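Local coordinates for PATF (Prochloron didemni, PDB 4BG2), which probably belongs to the prenyltransferase-like proteins of patellamide (cyanobactin) biosynthesis, though the reaction it carries out, if any, is not established, at residues V155-G158 / G159-D163; E179-F182 / D183-R187; L208-Y211 / T212-N215; S217-V220 / N221-F224. One frame throughout, in Å; residues are numbered along the deposited sequence.

Interaction 1. Residues V155-G158 / G159-D163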
loop_
_atom_site.group_PDB
_atom_site.type_symbol
_atom_site.label_atom_id
_atom_site.label_comp_id
_atom_site.label_asym_id
_atom_site.label_seq_id
_atom_site.Cartn_x
_atom_site.Cartn_y
_atom_site.Cartn_z
ATOM N N VAL A 155 -9.087 1.217 -17.569
ATOM C CA VAL A 155 -8.938 0.407 -18.782
ATOM C C VAL A 155 -8.042 -0.805 -18.550
ATOM O O VAL A 155 -8.377 -1.907 -18.949
ATOM C CB VAL A 155 -8.336 1.244 -19.933
ATOM C CG1 VAL A 155 -7.812 0.350 -21.053
ATOM C CG2 VAL A 155 -9.373 2.222 -20.454
ATOM N N LEU A 156 -6.901 -0.600 -17.901
ATOM C CA LEU A 156 -5.988 -1.712 -17.613
ATOM C C LEU A 156 -6.613 -2.692 -16.633
ATOM O O LEU A 156 -6.360 -3.886 -16.714
ATOM C CB LEU A 156 -4.653 -1.192 -17.062
ATOM C CG LEU A 156 -3.884 -0.242 -17.983
ATOM C CD1 LEU A 156 -2.645 0.305 -17.294
ATOM C CD2 LEU A 156 -3.544 -0.943 -19.299
ATOM N N ASP A 157 -7.431 -2.192 -15.704
ATOM C CA ASP A 157 -8.138 -3.068 -14.773
ATOM C C ASP A 157 -9.198 -3.851 -15.527
ATOM O O ASP A 157 -9.368 -5.045 -15.300
ATOM C CB ASP A 157 -8.791 -2.251 -13.663
ATOM C CG ASP A 157 -9.728 -3.066 -12.804
ATOM O OD1 ASP A 157 -9.253 -3.985 -12.085
ATOM O OD2 ASP A 157 -10.948 -2.770 -12.811
ATOM N N GLY A 158 -9.930 -3.160 -16.399
ATOM C CA GLY A 158 -10.975 -3.772 -17.208
ATOM C C GLY A 158 -12.189 -4.280 -16.444
ATOM O O GLY A 158 -12.953 -5.075 -16.969
ATOM N N GLY A 159 -12.373 -3.839 -15.207
ATOM C CA GLY A 159 -13.566 -4.183 -14.443
ATOM C C GLY A 159 -14.748 -3.422 -14.999
ATOM O O GLY A 159 -14.575 -2.480 -15.749
ATOM N N ARG A 160 -15.948 -3.850 -14.658
ATOM C CA ARG A 160 -17.169 -3.157 -15.081
ATOM C C ARG A 160 -17.900 -2.697 -13.840
ATOM O O ARG A 160 -18.333 -3.512 -13.050
ATOM C CB ARG A 160 -18.095 -4.089 -15.863
ATOM C CG ARG A 160 -17.649 -4.448 -17.270
ATOM C CD ARG A 160 -18.315 -5.756 -17.701
ATOM N NE ARG A 160 -17.510 -6.560 -18.619
ATOM C CZ ARG A 160 -16.402 -7.221 -18.280
ATOM N NH1 ARG A 160 -15.921 -7.165 -17.034
ATOM N NH2 ARG A 160 -15.749 -7.928 -19.198
ATOM N N TYR A 161 -18.042 -1.400 -13.681
ATOM C CA TYR A 161 -18.629 -0.836 -12.471
ATOM C C TYR A 161 -19.895 -0.076 -12.812
ATOM O O TYR A 161 -20.104 0.292 -13.966
ATOM C CB TYR A 161 -17.607 0.085 -11.783
ATOM C CG TYR A 161 -16.296 -0.626 -11.507
ATOM C CD1 TYR A 161 -16.140 -1.390 -10.351
ATOM C CD2 TYR A 161 -15.241 -0.576 -12.413
ATOM C CE1 TYR A 161 -14.972 -2.072 -10.091
ATOM C CE2 TYR A 161 -14.038 -1.251 -12.151
ATOM C CZ TYR A 161 -13.918 -1.997 -10.985
ATOM O OH TYR A 161 -12.761 -2.684 -10.691
ATOM N N SER A 162 -20.735 0.156 -11.810
ATOM C CA SER A 162 -21.937 0.965 -12.008
ATOM C C SER A 162 -21.568 2.404 -12.388
ATOM O O SER A 162 -20.417 2.829 -12.216
ATOM C CB SER A 162 -22.819 0.946 -10.747
ATOM O OG SER A 162 -22.217 1.633 -9.663
ATOM N N ASP A 163 -22.545 3.136 -12.925
ATOM C CA ASP A 163 -22.415 4.574 -13.187
ATOM C C ASP A 163 -21.875 5.316 -11.959
ATOM O O ASP A 163 -20.883 6.045 -12.058
ATOM C CB ASP A 163 -23.777 5.173 -13.564
ATOM C CG ASP A 163 -24.229 4.793 -14.972
ATOM O OD1 ASP A 163 -23.386 4.322 -15.767
ATOM O OD2 ASP A 163 -25.426 4.995 -15.287
#
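At Asp157 the helix 147-157 stops, Gly158 takes a positive phi that turns the chain away, and Gly159 to Tyr161 run on in extended form toward helix 163-172, so that this local contact is folded round a helix end. Its hub is one carboxylate oxygen, Asp157 OD2. With chi1 at 170°, Asp157 CG lies anti to its own N and beside its carbonyl carbon, which lays the carboxylate along the departing chain. Gly159 N donates to Asp157 OD2 over 3.0 Å through a rather bent bond, coming from 64° above the carboxylate plane. From the opposite face, and on the syn side, Tyr161 OH donates to Asp157 OD2 at 2.8 Å. The Tyr161 ring meets this oxygen with its edge, Tyr161 CE2 standing 3.5 Å from Asp157 OD2, and carboxylate and ring planes are only 22° apart. Beyond the bond, the ring rests on Thr166 and Leu169 of helix 163-172, the helix that Ser162 N-caps. Arg160 NH1 approaches Gly158 O to 3.6 Å. The other oxygen, Asp157 OD1, accepts from Lys236 N and Ser235 OG, and the carboxylate is bordered by Val188 and Leu190 of strand 186-194. Asp157 thus ties a helix terminus to the following linker and to the loop that contains Ser235 and Lys236. With two donors on each oxygen, the buried carboxylate is well satisfied and its rotation about chi2 is fixed, while Tyr161 is held at its hydroxyl end.

Interaction 2. Residues E179-F182 / D183-R187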
loop_
_atom_site.group_PDB
_atom_site.type_symbol
_atom_site.label_atom_id
_atom_site.label_comp_id
_atom_site.label_asym_id
_atom_site.label_seq_id
_atom_site.Cartn_x
_atom_site.Cartn_y
_atom_site.Cartn_z
ATOM N N GLU A 179 -0.139 -4.964 -8.533
ATOM C CA GLU A 179 0.437 -6.091 -7.830
ATOM C C GLU A 179 0.848 -7.138 -8.834
ATOM O O GLU A 179 0.043 -7.579 -9.630
ATOM C CB GLU A 179 -0.512 -6.708 -6.785
ATOM C CG GLU A 179 0.186 -7.781 -5.947
ATOM C CD GLU A 179 -0.433 -7.996 -4.561
ATOM O OE1 GLU A 179 -1.620 -7.678 -4.388
ATOM O OE2 GLU A 179 0.288 -8.434 -3.635
ATOM N N LEU A 180 2.116 -7.523 -8.786
ATOM C CA LEU A 180 2.681 -8.460 -9.744
ATOM C C LEU A 180 3.146 -9.713 -9.059
ATOM O O LEU A 180 4.220 -9.739 -8.468
ATOM C CB LEU A 180 3.849 -7.808 -10.487
ATOM C CG LEU A 180 3.503 -6.581 -11.350
ATOM C CD1 LEU A 180 3.172 -5.371 -10.501
ATOM C CD2 LEU A 180 4.669 -6.233 -12.254
ATOM N N PHE A 181 2.338 -10.761 -9.148
ATOM C CA PHE A 181 2.647 -12.013 -8.510
ATOM C C PHE A 181 3.670 -12.803 -9.321
ATOM O O PHE A 181 3.733 -12.704 -10.560
ATOM C CB PHE A 181 1.389 -12.832 -8.302
ATOM C CG PHE A 181 0.411 -12.225 -7.335
ATOM C CD1 PHE A 181 0.534 -12.450 -5.970
ATOM C CD2 PHE A 181 -0.667 -11.472 -7.787
ATOM C CE1 PHE A 181 -0.392 -11.941 -5.077
ATOM C CE2 PHE A 181 -1.598 -10.958 -6.896
ATOM C CZ PHE A 181 -1.454 -11.187 -5.533
ATOM N N PHE A 182 4.427 -13.636 -8.617
ATOM C CA PHE A 182 5.543 -14.354 -9.225
ATOM C C PHE A 182 5.120 -15.590 -10.023
ATOM O O PHE A 182 5.946 -16.202 -10.665
ATOM C CB PHE A 182 6.574 -14.738 -8.169
ATOM C CG PHE A 182 7.195 -13.571 -7.470
ATOM C CD1 PHE A 182 7.053 -12.286 -7.954
ATOM C CD2 PHE A 182 7.949 -13.763 -6.346
ATOM C CE1 PHE A 182 7.622 -11.209 -7.311
ATOM C CE2 PHE A 182 8.551 -12.701 -5.708
ATOM C CZ PHE A 182 8.383 -11.415 -6.187
ATOM N N ASP A 183 3.832 -15.916 -10.023
ATOM C CA ASP A 183 3.293 -16.925 -10.932
ATOM C C ASP A 183 2.714 -16.342 -12.219
ATOM O O ASP A 183 2.098 -17.066 -13.003
ATOM C CB ASP A 183 2.201 -17.734 -10.232
ATOM C CG ASP A 183 1.014 -16.902 -9.835
ATOM O OD1 ASP A 183 1.038 -15.647 -9.991
ATOM O OD2 ASP A 183 0.038 -17.501 -9.322
ATOM N N GLY A 184 2.880 -15.047 -12.445
ATOM C CA GLY A 184 2.409 -14.428 -13.682
ATOM C C GLY A 184 1.063 -13.708 -13.550
ATOM O O GLY A 184 0.664 -13.006 -14.455
ATOM N N ARG A 185 0.379 -13.832 -12.415
ATOM C CA ARG A 185 -0.834 -13.033 -12.183
ATOM C C ARG A 185 -0.491 -11.594 -11.847
ATOM O O ARG A 185 0.475 -11.314 -11.145
ATOM C CB ARG A 185 -1.641 -13.587 -11.039
ATOM C CG ARG A 185 -2.442 -14.816 -11.382
ATOM C CD ARG A 185 -3.212 -15.266 -10.147
ATOM N NE ARG A 185 -2.276 -15.682 -9.114
ATOM C CZ ARG A 185 -2.211 -15.196 -7.878
ATOM N NH1 ARG A 185 -3.060 -14.279 -7.443
ATOM N NH2 ARG A 185 -1.275 -15.657 -7.067
ATOM N N SER A 186 -1.304 -10.675 -12.327
ATOM C CA SER A 186 -1.142 -9.274 -12.002
ATOM C C SER A 186 -2.498 -8.670 -11.714
ATOM O O SER A 186 -3.506 -9.177 -12.176
ATOM C CB SER A 186 -0.411 -8.544 -13.130
ATOM O OG SER A 186 -1.247 -8.474 -14.290
ATOM N N ARG A 187 -2.519 -7.593 -10.935
ATOM C CA ARG A 187 -3.741 -6.919 -10.578
ATOM C C ARG A 187 -3.513 -5.417 -10.544
ATOM O O ARG A 187 -2.420 -4.943 -10.258
ATOM C CB ARG A 187 -4.254 -7.404 -9.204
ATOM C CG ARG A 187 -5.689 -7.000 -8.876
ATOM C CD ARG A 187 -6.122 -7.415 -7.449
ATOM N NE ARG A 187 -5.443 -6.579 -6.483
ATOM C CZ ARG A 187 -4.408 -6.954 -5.735
ATOM N NH1 ARG A 187 -3.949 -8.200 -5.751
ATOM N NH2 ARG A 187 -3.836 -6.064 -4.944
HETATM O O HOH W 1 2.981 -10.976 -12.440
#
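Arg187 grips Glu179 end-on, both terminal nitrogens closing on one oxygen: Arg187 NH1 lies 2.7 Å and Arg187 NH2 2.8 Å from Glu179 OE1. The two side chains run side by side in the same direction, yet carboxylate and guanidinium planes stand 78° apart. Glu179 OE2 accepts from Ser133 OG and His124 ND1, and Arg187 NH2 has a second salt bridge to Asp189. At the hairpin's end Arg185 holds Asp183 side-on, its NE 3.0 Å from Asp183 OD2, while Arg185 N donates to Asp183 OD1 at 3.1 Å in an Asx turn. Held in this way, the Arg185 guanidinium lies flat on Phe181 as a cation-pi stack, centres 4.1 Å apart and planes at 24°; Glu179 CG covers the opposite ring face. The backbone joins strands 173-181 and 186-194 through a type I turn with Gly184 in a G1 bulge: Gly184 N donates to Phe181 O (3.1 Å), Phe181 N to Arg185 O (2.8 Å). A water also donates to both carbonyls, Phe181 O and Arg185 O. Glu179 OE1 and Asp183 OD2 thus each take two arginine N-H groups, which fixes both guanidinium groups and keeps that of Arg185 flat over an aromatic ring.

Interaction 3. Residues L208-Y211 / T212-N215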
loop_
_atom_site.group_PDB
_atom_site.type_symbol
_atom_site.label_atom_id
_atom_site.label_comp_id
_atom_site.label_asym_id
_atom_site.label_seq_id
_atom_site.Cartn_x
_atom_site.Cartn_y
_atom_site.Cartn_z
ATOM N N LEU A 208 -16.713 9.605 -3.000
ATOM C CA LEU A 208 -16.516 8.421 -2.175
ATOM C C LEU A 208 -17.337 8.500 -0.875
ATOM O O LEU A 208 -17.912 7.503 -0.455
ATOM C CB LEU A 208 -15.028 8.194 -1.847
ATOM C CG LEU A 208 -14.710 6.999 -0.918
ATOM C CD1 LEU A 208 -15.276 5.688 -1.444
ATOM C CD2 LEU A 208 -13.216 6.847 -0.684
ATOM N N GLU A 209 -17.355 9.657 -0.237
ATOM C CA GLU A 209 -18.166 9.880 0.965
ATOM C C GLU A 209 -19.628 9.569 0.684
ATOM O O GLU A 209 -20.266 8.823 1.443
ATOM C CB GLU A 209 -18.075 11.330 1.450
ATOM C CG GLU A 209 -16.786 11.666 2.180
ATOM C CD GLU A 209 -16.617 13.156 2.458
ATOM O OE1 GLU A 209 -17.645 13.893 2.504
ATOM O OE2 GLU A 209 -15.450 13.585 2.624
ATOM N N GLN A 210 -20.140 10.137 -0.412
ATOM C CA GLN A 210 -21.543 9.935 -0.796
ATOM C C GLN A 210 -21.831 8.478 -1.089
ATOM O O GLN A 210 -22.866 7.966 -0.680
ATOM C CB GLN A 210 -21.964 10.782 -2.012
ATOM C CG GLN A 210 -22.582 12.106 -1.651
ATOM C CD GLN A 210 -23.672 12.023 -0.580
ATOM O OE1 GLN A 210 -24.697 11.339 -0.747
ATOM N NE2 GLN A 210 -23.456 12.740 0.526
ATOM N N TYR A 211 -20.924 7.838 -1.825
ATOM C CA TYR A 211 -21.078 6.440 -2.195
ATOM C C TYR A 211 -21.115 5.582 -0.936
ATOM O O TYR A 211 -21.945 4.690 -0.800
ATOM C CB TYR A 211 -19.919 5.999 -3.109
ATOM C CG TYR A 211 -19.964 4.536 -3.445
ATOM C CD1 TYR A 211 -20.674 4.083 -4.543
ATOM C CD2 TYR A 211 -19.336 3.598 -2.636
ATOM C CE1 TYR A 211 -20.742 2.728 -4.848
ATOM C CE2 TYR A 211 -19.409 2.245 -2.929
ATOM C CZ TYR A 211 -20.113 1.818 -4.033
ATOM O OH TYR A 211 -20.170 0.484 -4.342
ATOM N N THR A 212 -20.213 5.893 -0.018
ATOM C CA THR A 212 -20.152 5.263 1.277
ATOM C C THR A 212 -21.458 5.429 2.069
ATOM O O THR A 212 -22.027 4.454 2.565
ATOM C CB THR A 212 -18.957 5.820 2.069
ATOM O OG1 THR A 212 -17.763 5.467 1.379
ATOM C CG2 THR A 212 -18.895 5.236 3.494
ATOM N N GLN A 213 -21.928 6.650 2.165
ATOM C CA GLN A 213 -23.168 6.921 2.911
ATOM C C GLN A 213 -24.350 6.167 2.330
ATOM O O GLN A 213 -25.103 5.573 3.071
ATOM C CB GLN A 213 -23.465 8.407 2.944
ATOM C CG GLN A 213 -22.443 9.193 3.735
ATOM C CD GLN A 213 -22.574 10.690 3.487
ATOM O OE1 GLN A 213 -22.423 11.171 2.359
ATOM N NE2 GLN A 213 -22.875 11.430 4.531
ATOM N N LYS A 214 -24.481 6.161 1.005
ATOM C CA LYS A 214 -25.593 5.467 0.340
ATOM C C LYS A 214 -25.477 3.951 0.291
ATOM O O LYS A 214 -26.486 3.256 0.335
ATOM C CB LYS A 214 -25.754 5.981 -1.092
ATOM C CG LYS A 214 -26.156 7.443 -1.182
ATOM C CD LYS A 214 -26.007 7.942 -2.611
ATOM C CE LYS A 214 -26.584 9.340 -2.784
ATOM N NZ LYS A 214 -26.505 9.780 -4.210
ATOM N N ASN A 215 -24.258 3.426 0.176
ATOM C CA ASN A 215 -24.108 2.026 -0.178
ATOM C C ASN A 215 -23.477 1.122 0.867
ATOM O O ASN A 215 -23.669 -0.077 0.808
ATOM C CB ASN A 215 -23.341 1.913 -1.504
ATOM C CG ASN A 215 -24.008 2.704 -2.619
ATOM O OD1 ASN A 215 -24.802 2.166 -3.369
ATOM N ND2 ASN A 215 -23.725 3.989 -2.697
#
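Asn215 lays its amide over one face of the Tyr211 ring while gripping the carbonyl of the same residue. The planes are 18° apart; Asn215 ND2 sits 3.6 Å above the ring, offset toward the rim, and Asn215 CB makes a CH-pi contact 4.2 Å from the ring centroid. With chi1 at -56°, Asn215 CG lies beside its own N, and both nitrogens can therefore reach one acceptor: Asn215 N is 2.8 Å from Tyr211 O, and Asn215 ND2 is 2.7 Å from Tyr211 O, in the carbonyl plane on a lone pair and nearly straight (165°). The Asn215 bonds close the last turn of helix 206-215, which packs outside a closed antiparallel ten-stranded barrel, as in the ABBA prenyltransferases. In an earlier turn of the same helix Leu208 O is also shared, by Thr212 N at 2.8 Å and Thr212 OG1 at 2.7 Å, the two donors coming from opposite faces of the carbonyl plane. On another side of the helix Lys214 lies extended, its CE 3.4 Å from Gln210 OE1. Leu208 CD1 comes to 3.8 Å from Thr212 OG1, and its side chain also packs on Phe230 and Val168. In the next shell Glu164 OE2 accepts from Asn215 ND2, giving that amide a second partner, and Tyr211 rests against Glu164 and Val168 of helix 163-172. Leu208 N donates to Asp172 OD2 of that helix.

Interaction 4. Residues S217-V220 / N221-F224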
loop_
_atom_site.group_PDB
_atom_site.type_symbol
_atom_site.label_atom_id
_atom_site.label_comp_id
_atom_site.label_asym_id
_atom_site.label_seq_id
_atom_site.Cartn_x
_atom_site.Cartn_y
_atom_site.Cartn_z
ATOM N N SER A 217 -22.095 -0.295 4.777
ATOM C CA SER A 217 -22.783 -0.656 5.997
ATOM C C SER A 217 -22.740 0.474 7.032
ATOM O O SER A 217 -21.921 1.400 6.949
ATOM C CB SER A 217 -22.151 -1.905 6.589
ATOM O OG SER A 217 -20.880 -1.599 7.133
ATOM N N ARG A 218 -23.622 0.378 8.016
ATOM C CA ARG A 218 -23.634 1.320 9.129
ATOM C C ARG A 218 -22.308 1.286 9.878
ATOM O O ARG A 218 -21.795 2.315 10.305
ATOM C CB ARG A 218 -24.807 1.022 10.069
ATOM C CG ARG A 218 -26.147 1.311 9.400
ATOM C CD ARG A 218 -27.321 1.133 10.336
ATOM N NE ARG A 218 -27.589 -0.283 10.632
ATOM C CZ ARG A 218 -28.755 -0.908 10.454
ATOM N NH1 ARG A 218 -29.821 -0.273 9.969
ATOM N NH2 ARG A 218 -28.860 -2.193 10.776
ATOM N N LYS A 219 -21.730 0.101 10.006
ATOM C CA LYS A 219 -20.460 -0.036 10.706
ATOM C C LYS A 219 -19.340 0.733 9.974
ATOM O O LYS A 219 -18.546 1.428 10.616
ATOM C CB LYS A 219 -20.110 -1.518 10.890
ATOM C CG LYS A 219 -18.719 -1.756 11.456
ATOM C CD LYS A 219 -18.759 -2.228 12.895
ATOM C CE LYS A 219 -17.447 -1.921 13.617
ATOM N NZ LYS A 219 -16.937 -0.506 13.593
ATOM N N VAL A 220 -19.294 0.621 8.649
ATOM C CA VAL A 220 -18.379 1.446 7.840
ATOM C C VAL A 220 -18.650 2.935 8.007
ATOM O O VAL A 220 -17.733 3.712 8.304
ATOM C CB VAL A 220 -18.455 1.103 6.338
ATOM C CG1 VAL A 220 -17.718 2.153 5.505
ATOM C CG2 VAL A 220 -17.828 -0.262 6.101
ATOM N N ASN A 221 -19.911 3.324 7.859
ATOM C CA ASN A 221 -20.301 4.724 8.038
ATOM C C ASN A 221 -19.994 5.298 9.407
ATOM O O ASN A 221 -19.684 6.479 9.511
ATOM C CB ASN A 221 -21.766 4.955 7.660
ATOM C CG ASN A 221 -21.922 5.189 6.166
ATOM O OD1 ASN A 221 -21.674 6.302 5.679
ATOM N ND2 ASN A 221 -22.251 4.127 5.421
ATOM N N SER A 222 -20.009 4.465 10.442
ATOM C CA SER A 222 -19.773 4.959 11.794
ATOM C C SER A 222 -18.311 5.203 12.124
ATOM O O SER A 222 -18.034 5.925 13.069
ATOM C CB SER A 222 -20.390 4.030 12.838
ATOM O OG SER A 222 -19.560 2.915 13.051
ATOM N N ILE A 223 -17.385 4.616 11.355
ATOM C CA ILE A 223 -15.944 4.754 11.629
ATOM C C ILE A 223 -15.132 5.482 10.557
ATOM O O ILE A 223 -14.045 5.939 10.840
ATOM C CB ILE A 223 -15.246 3.389 11.895
ATOM C CG1 ILE A 223 -15.411 2.463 10.694
ATOM C CG2 ILE A 223 -15.795 2.763 13.186
ATOM C CD1 ILE A 223 -14.606 1.180 10.759
ATOM N N PHE A 224 -15.646 5.602 9.334
ATOM C CA PHE A 224 -14.775 5.988 8.225
ATOM C C PHE A 224 -14.243 7.413 8.282
ATOM O O PHE A 224 -13.223 7.697 7.687
ATOM C CB PHE A 224 -15.411 5.675 6.859
ATOM C CG PHE A 224 -16.350 6.729 6.353
ATOM C CD1 PHE A 224 -17.627 6.834 6.862
ATOM C CD2 PHE A 224 -15.962 7.585 5.335
ATOM C CE1 PHE A 224 -18.504 7.802 6.393
ATOM C CE2 PHE A 224 -16.820 8.548 4.861
ATOM C CZ PHE A 224 -18.097 8.652 5.381
#
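Phe224 turns the edge of its ring to Val220 O, with Phe224 CD1 3.4 Å from that oxygen and the carbonyl carbon of Asn221 also near the ring plane; Phe230 packs edge-to-face with it. The contact is built on the short helix 218-223, N-capped by Ser217 and packed on strand 242-247 of the barrel. The second flat group, the Asn221 amide, uses its N-H nearly in the amide plane: Asn221 ND2 donates to Ser217 O over 3.1 Å, arriving from above the carbonyl plane. Its stronger partner is Thr212 O, so this amide ties the short helix 218-223 to helix 206-215. At the cap, Ser217 OG accepts from Val220 N in an almost straight bond (171°). Ser217 O is gripped twice, since Asn221 N donates to it as well, at 2.9 Å. Toward the other end the bonding shifts. Val220 O accepts from Phe224 N, nearly along the C=O axis, and from Ile223 N, which reaches it from above the carbonyl plane. Ser222 OG folds back on its own helix and donates to Lys219 O at 3.0 Å. Val220 itself faces inward, packing on Leu243 and Leu288, while Val220 CG1 lies 4.4 Å from Phe224 CB. Lys219, with its chain bent at chi2 and chi4, crosses Ile223, and its NZ has a weak bond to Tyr256 O. Ile223 holds CG1 between its backbone N and carbonyl carbon (chi1 59°), which brings Ile223 CG1 to 3.3 Å from Lys219 O; on the other branch, Ile223 CG2 lies 3.5 Å from Lys219 NZ.

The four contacts follow one another along the chain, from the end of helix 147-157, through the hairpin of strands 173-181 and 186-194, to helices 206-215 and 218-223. Interactions 3 and 4 have centres about 10 Å apart and touch: besides the Asn221 ND2 to Thr212 O bond, Thr212 CG2 packs on Val220 CG1 and on Phe224 CE1. Interaction 1 does not touch interaction 3, though their nearest atoms are about 5 Å apart, and helix 163-172 packs against both. Interaction 2, its centre about 31 Å from that of interaction 3, closes a hairpin of the barrel wall, while interactions 1, 3 and 4 shape helix ends and the short links between helices outside it.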